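Local coordinates for R.Ecl18kI (Enterobacter cloacae, PDB 2GB7), which recognises the double-stranded DNA sequence 5'-CCNGG-3' and cuts it before the first C as a dimeric type II restriction endonuclease that flips nucleotides, at residues F[15-20]-F[110-115]. The protein carries 1 engineered substitution. Residues are numbered along the deposited sequence; the frame is centred on the assembly and turned at random.
Sequences KERKSH and LSNTQS. With nucleotides of chain A.
Chi1 of R17 (-164°) swings CG away from its own amide nitrogen, and with a bend at chi3 (-54°) the side chain reaches out from helix 6-20 and spans the 12.4 Å between the axes of segments 15-20 and 110-115. There N112, whose CG lies beside its own backbone N (chi1 -75°), turns OD1 to the end of the guanidinium. R17 NH2 donates to N112 OD1 at 2.9 Å and R17 NH1 to the same oxygen at 3.2 Å; OD1 lies in the guanidinium plane, while the amide stands almost perpendicular to it. NH2 also bonds S111 OG at 2.9 Å, less straight than its own bond to OD1 and tilted out of that plane. S111 O and S115 CB lie over the rim of one guanidinium face. N112 ND2 bonds T72 OG1, tying in helix 49-77. S111 OG donates to OP1 of DG8 of chain A at 2.7 Å, and S115 OG bonds another phosphate. Nearby, Q114 reads the minor-groove edge: its OE1 accepts from N2 of DG6 of chain A, and its NE2 donates to N3 of that base. R17 also packs against a phosphate; its bond to S111 OG probably positions that hydroxyl as a phosphate donor, and its positive charge probably strengthens the pull on the DNA backbone.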
loop_
_atom_site.group_PDB
_atom_site.type_symbol
_atom_site.label_atom_id
_atom_site.label_comp_id
_atom_site.label_asym_id
_atom_site.label_seq_id
_atom_site.Cartn_x
_atom_site.Cartn_y
_atom_site.Cartn_z
ATOM N N LYS F 15 -7.443 -19.454 11.734
ATOM C CA LYS F 15 -7.918 -20.825 11.582
ATOM C C LYS F 15 -9.333 -20.827 11.018
ATOM O O LYS F 15 -9.632 -21.555 10.070
ATOM C CB LYS F 15 -7.863 -21.559 12.927
ATOM C CG LYS F 15 -8.203 -23.052 12.876
ATOM C CD LYS F 15 -8.107 -23.650 14.272
ATOM C CE LYS F 15 -8.788 -25.015 14.373
ATOM N NZ LYS F 15 -7.852 -26.173 14.172
ATOM N N GLU F 16 -10.180 -19.977 11.586
ATOM C CA GLU F 16 -11.582 -19.895 11.212
ATOM C C GLU F 16 -11.767 -19.303 9.838
ATOM O O GLU F 16 -12.634 -19.751 9.110
ATOM C CB GLU F 16 -12.374 -19.062 12.218
ATOM C CG GLU F 16 -12.503 -19.726 13.596
ATOM C CD GLU F 16 -13.491 -20.882 13.630
ATOM O OE1 GLU F 16 -13.469 -21.640 14.633
ATOM O OE2 GLU F 16 -14.312 -21.028 12.695
ATOM N N ARG F 17 -10.977 -18.285 9.504
ATOM C CA ARG F 17 -11.065 -17.668 8.177
ATOM C C ARG F 17 -10.735 -18.674 7.085
ATOM O O ARG F 17 -11.436 -18.750 6.074
ATOM C CB ARG F 17 -10.143 -16.452 8.062
ATOM C CG ARG F 17 -10.493 -15.569 6.857
ATOM C CD ARG F 17 -9.560 -14.374 6.690
ATOM N NE ARG F 17 -9.461 -13.567 7.902
ATOM C CZ ARG F 17 -10.333 -12.633 8.260
ATOM N NH1 ARG F 17 -11.421 -12.411 7.521
ATOM N NH2 ARG F 17 -10.138 -11.958 9.397
ATOM N N LYS F 18 -9.653 -19.421 7.279
ATOM C CA LYS F 18 -9.246 -20.456 6.329
ATOM C C LYS F 18 -10.329 -21.523 6.154
ATOM O O LYS F 18 -10.585 -21.969 5.028
ATOM C CB LYS F 18 -7.937 -21.106 6.767
ATOM C CG LYS F 18 -7.398 -22.139 5.808
ATOM C CD LYS F 18 -6.221 -22.875 6.401
ATOM C CE LYS F 18 -6.581 -24.314 6.729
ATOM N NZ LYS F 18 -5.421 -25.030 7.349
ATOM N N SER F 19 -10.961 -21.909 7.261
ATOM C CA SER F 19 -11.948 -22.980 7.267
ATOM C C SER F 19 -13.252 -22.600 6.616
ATOM O O SER F 19 -13.950 -23.470 6.097
ATOM C CB SER F 19 -12.279 -23.406 8.699
ATOM O OG SER F 19 -11.131 -23.890 9.347
ATOM N N HIS F 20 -13.615 -21.325 6.696
ATOM C CA HIS F 20 -14.965 -20.921 6.338
ATOM C C HIS F 20 -15.135 -20.079 5.098
ATOM O O HIS F 20 -16.236 -20.005 4.560
ATOM C CB HIS F 20 -15.621 -20.205 7.500
ATOM C CG HIS F 20 -15.985 -21.130 8.612
ATOM N ND1 HIS F 20 -17.014 -22.042 8.509
ATOM C CD2 HIS F 20 -15.436 -21.311 9.832
ATOM C CE1 HIS F 20 -17.091 -22.735 9.630
ATOM N NE2 HIS F 20 -16.139 -22.318 10.443
ATOM N N LEU F 110 -8.702 -5.475 12.056
ATOM C CA LEU F 110 -7.473 -5.371 11.278
ATOM C C LEU F 110 -7.314 -6.561 10.327
ATOM O O LEU F 110 -7.051 -6.368 9.134
ATOM C CB LEU F 110 -6.231 -5.254 12.170
ATOM C CG LEU F 110 -4.851 -5.173 11.488
ATOM C CD1 LEU F 110 -4.744 -3.979 10.535
ATOM C CD2 LEU F 110 -3.776 -5.107 12.595
ATOM N N SER F 111 -7.483 -7.770 10.863
ATOM C CA SER F 111 -7.386 -8.998 10.077
ATOM C C SER F 111 -8.387 -8.960 8.915
ATOM O O SER F 111 -8.030 -9.303 7.775
ATOM C CB SER F 111 -7.657 -10.205 10.984
ATOM O OG SER F 111 -7.444 -11.421 10.294
ATOM N N ASN F 112 -9.618 -8.531 9.215
ATOM C CA ASN F 112 -10.669 -8.314 8.186
ATOM C C ASN F 112 -10.286 -7.362 7.061
ATOM O O ASN F 112 -10.483 -7.691 5.873
ATOM C CB ASN F 112 -11.961 -7.805 8.819
ATOM C CG ASN F 112 -12.730 -8.895 9.541
ATOM O OD1 ASN F 112 -12.378 -10.078 9.509
ATOM N ND2 ASN F 112 -13.810 -8.489 10.183
ATOM N N THR F 113 -9.748 -6.182 7.398
ATOM C CA THR F 113 -9.387 -5.257 6.313
ATOM C C THR F 113 -8.186 -5.749 5.526
ATOM O O THR F 113 -8.083 -5.508 4.304
ATOM C CB THR F 113 -9.163 -3.779 6.752
ATOM O OG1 THR F 113 -9.016 -2.951 5.581
ATOM C CG2 THR F 113 -7.968 -3.625 7.732
ATOM N N GLN F 114 -7.277 -6.445 6.201
ATOM C CA GLN F 114 -6.110 -6.984 5.461
ATOM C C GLN F 114 -6.515 -8.103 4.507
ATOM O O GLN F 114 -5.979 -8.228 3.369
ATOM C CB GLN F 114 -5.043 -7.465 6.428
ATOM C CG GLN F 114 -4.508 -6.366 7.338
ATOM C CD GLN F 114 -3.609 -5.377 6.590
ATOM O OE1 GLN F 114 -4.062 -4.618 5.716
ATOM N NE2 GLN F 114 -2.320 -5.415 6.901
ATOM N N SER F 115 -7.479 -8.904 4.953
ATOM C CA SER F 115 -8.040 -9.920 4.081
ATOM C C SER F 115 -8.782 -9.254 2.919
ATOM O O SER F 115 -8.600 -9.645 1.773
ATOM C CB SER F 115 -8.978 -10.836 4.870
ATOM O OG SER F 115 -9.772 -11.659 4.018
ATOM P P DG A 7 0.970 -7.242 10.815
ATOM O OP1 DG A 7 0.911 -6.566 12.143
ATOM O OP2 DG A 7 2.242 -7.847 10.366
ATOM O "O5'" DG A 7 -0.179 -8.345 10.764
ATOM C "C5'" DG A 7 -1.532 -7.975 11.028
ATOM C "C4'" DG A 7 -2.470 -8.630 10.040
ATOM O "O4'" DG A 7 -2.268 -8.072 8.719
ATOM C "C3'" DG A 7 -2.334 -10.142 9.888
ATOM O "O3'" DG A 7 -3.651 -10.696 9.757
ATOM C "C2'" DG A 7 -1.493 -10.290 8.630
ATOM C "C1'" DG A 7 -1.911 -9.087 7.797
ATOM N N9 DG A 7 -0.871 -8.541 6.928
ATOM C C8 DG A 7 0.449 -8.335 7.249
ATOM N N7 DG A 7 1.141 -7.811 6.273
ATOM C C5 DG A 7 0.223 -7.661 5.241
ATOM C C6 DG A 7 0.390 -7.135 3.935
ATOM O O6 DG A 7 1.409 -6.669 3.420
ATOM N N1 DG A 7 -0.797 -7.180 3.208
ATOM C C2 DG A 7 -1.996 -7.655 3.684
ATOM N N2 DG A 7 -3.028 -7.616 2.826
ATOM N N3 DG A 7 -2.168 -8.136 4.907
ATOM C C4 DG A 7 -1.023 -8.113 5.625
ATOM P P DG A 8 -3.852 -12.248 9.394
ATOM O OP1 DG A 8 -5.082 -12.690 10.109
ATOM O OP2 DG A 8 -2.595 -13.011 9.565
ATOM O "O5'" DG A 8 -4.231 -12.184 7.850
ATOM C "C5'" DG A 8 -5.273 -11.317 7.420
ATOM C "C4'" DG A 8 -5.464 -11.417 5.927
ATOM O "O4'" DG A 8 -4.352 -10.799 5.239
ATOM C "C3'" DG A 8 -5.564 -12.839 5.384
ATOM O "O3'" DG A 8 -6.562 -12.858 4.368
ATOM C "C2'" DG A 8 -4.182 -13.091 4.806
ATOM C "C1'" DG A 8 -3.788 -11.710 4.315
ATOM N N9 DG A 8 -2.354 -11.445 4.263
ATOM C C8 DG A 8 -1.463 -11.502 5.306
ATOM N N7 DG A 8 -0.250 -11.166 4.962
ATOM C C5 DG A 8 -0.342 -10.877 3.608
ATOM C C6 DG A 8 0.652 -10.451 2.691
ATOM O O6 DG A 8 1.851 -10.229 2.904
ATOM N N1 DG A 8 0.131 -10.281 1.413
ATOM C C2 DG A 8 -1.180 -10.497 1.060
ATOM N N2 DG A 8 -1.487 -10.293 -0.228
ATOM N N3 DG A 8 -2.118 -10.888 1.909
ATOM C C4 DG A 8 -1.632 -11.058 3.157
ATOM P P DG A 6 -0.992 -1.793 12.488
ATOM O OP1 DG A 6 -1.673 -0.657 11.814
ATOM O OP2 DG A 6 -1.619 -2.412 13.684
ATOM O "O5'" DG A 6 -0.750 -2.957 11.437
ATOM C "C5'" DG A 6 -0.435 -2.674 10.080
ATOM C "C4'" DG A 6 -0.302 -3.972 9.324
ATOM O "O4'" DG A 6 -0.130 -3.734 7.907
ATOM C "C3'" DG A 6 0.885 -4.833 9.755
ATOM O "O3'" DG A 6 0.474 -6.198 9.700
ATOM C "C2'" DG A 6 1.906 -4.569 8.663
ATOM C "C1'" DG A 6 0.989 -4.471 7.464
ATOM N N9 DG A 6 1.507 -3.818 6.269
ATOM C C8 DG A 6 2.737 -3.235 6.071
ATOM N N7 DG A 6 2.884 -2.765 4.860
ATOM C C5 DG A 6 1.679 -3.055 4.232
ATOM C C6 DG A 6 1.241 -2.802 2.903
ATOM O O6 DG A 6 1.856 -2.266 1.978
ATOM N N1 DG A 6 -0.060 -3.254 2.699
ATOM C C2 DG A 6 -0.839 -3.872 3.642
ATOM N N2 DG A 6 -2.077 -4.217 3.258
ATOM N N3 DG A 6 -0.437 -4.128 4.873
ATOM C C4 DG A 6 0.819 -3.693 5.096
#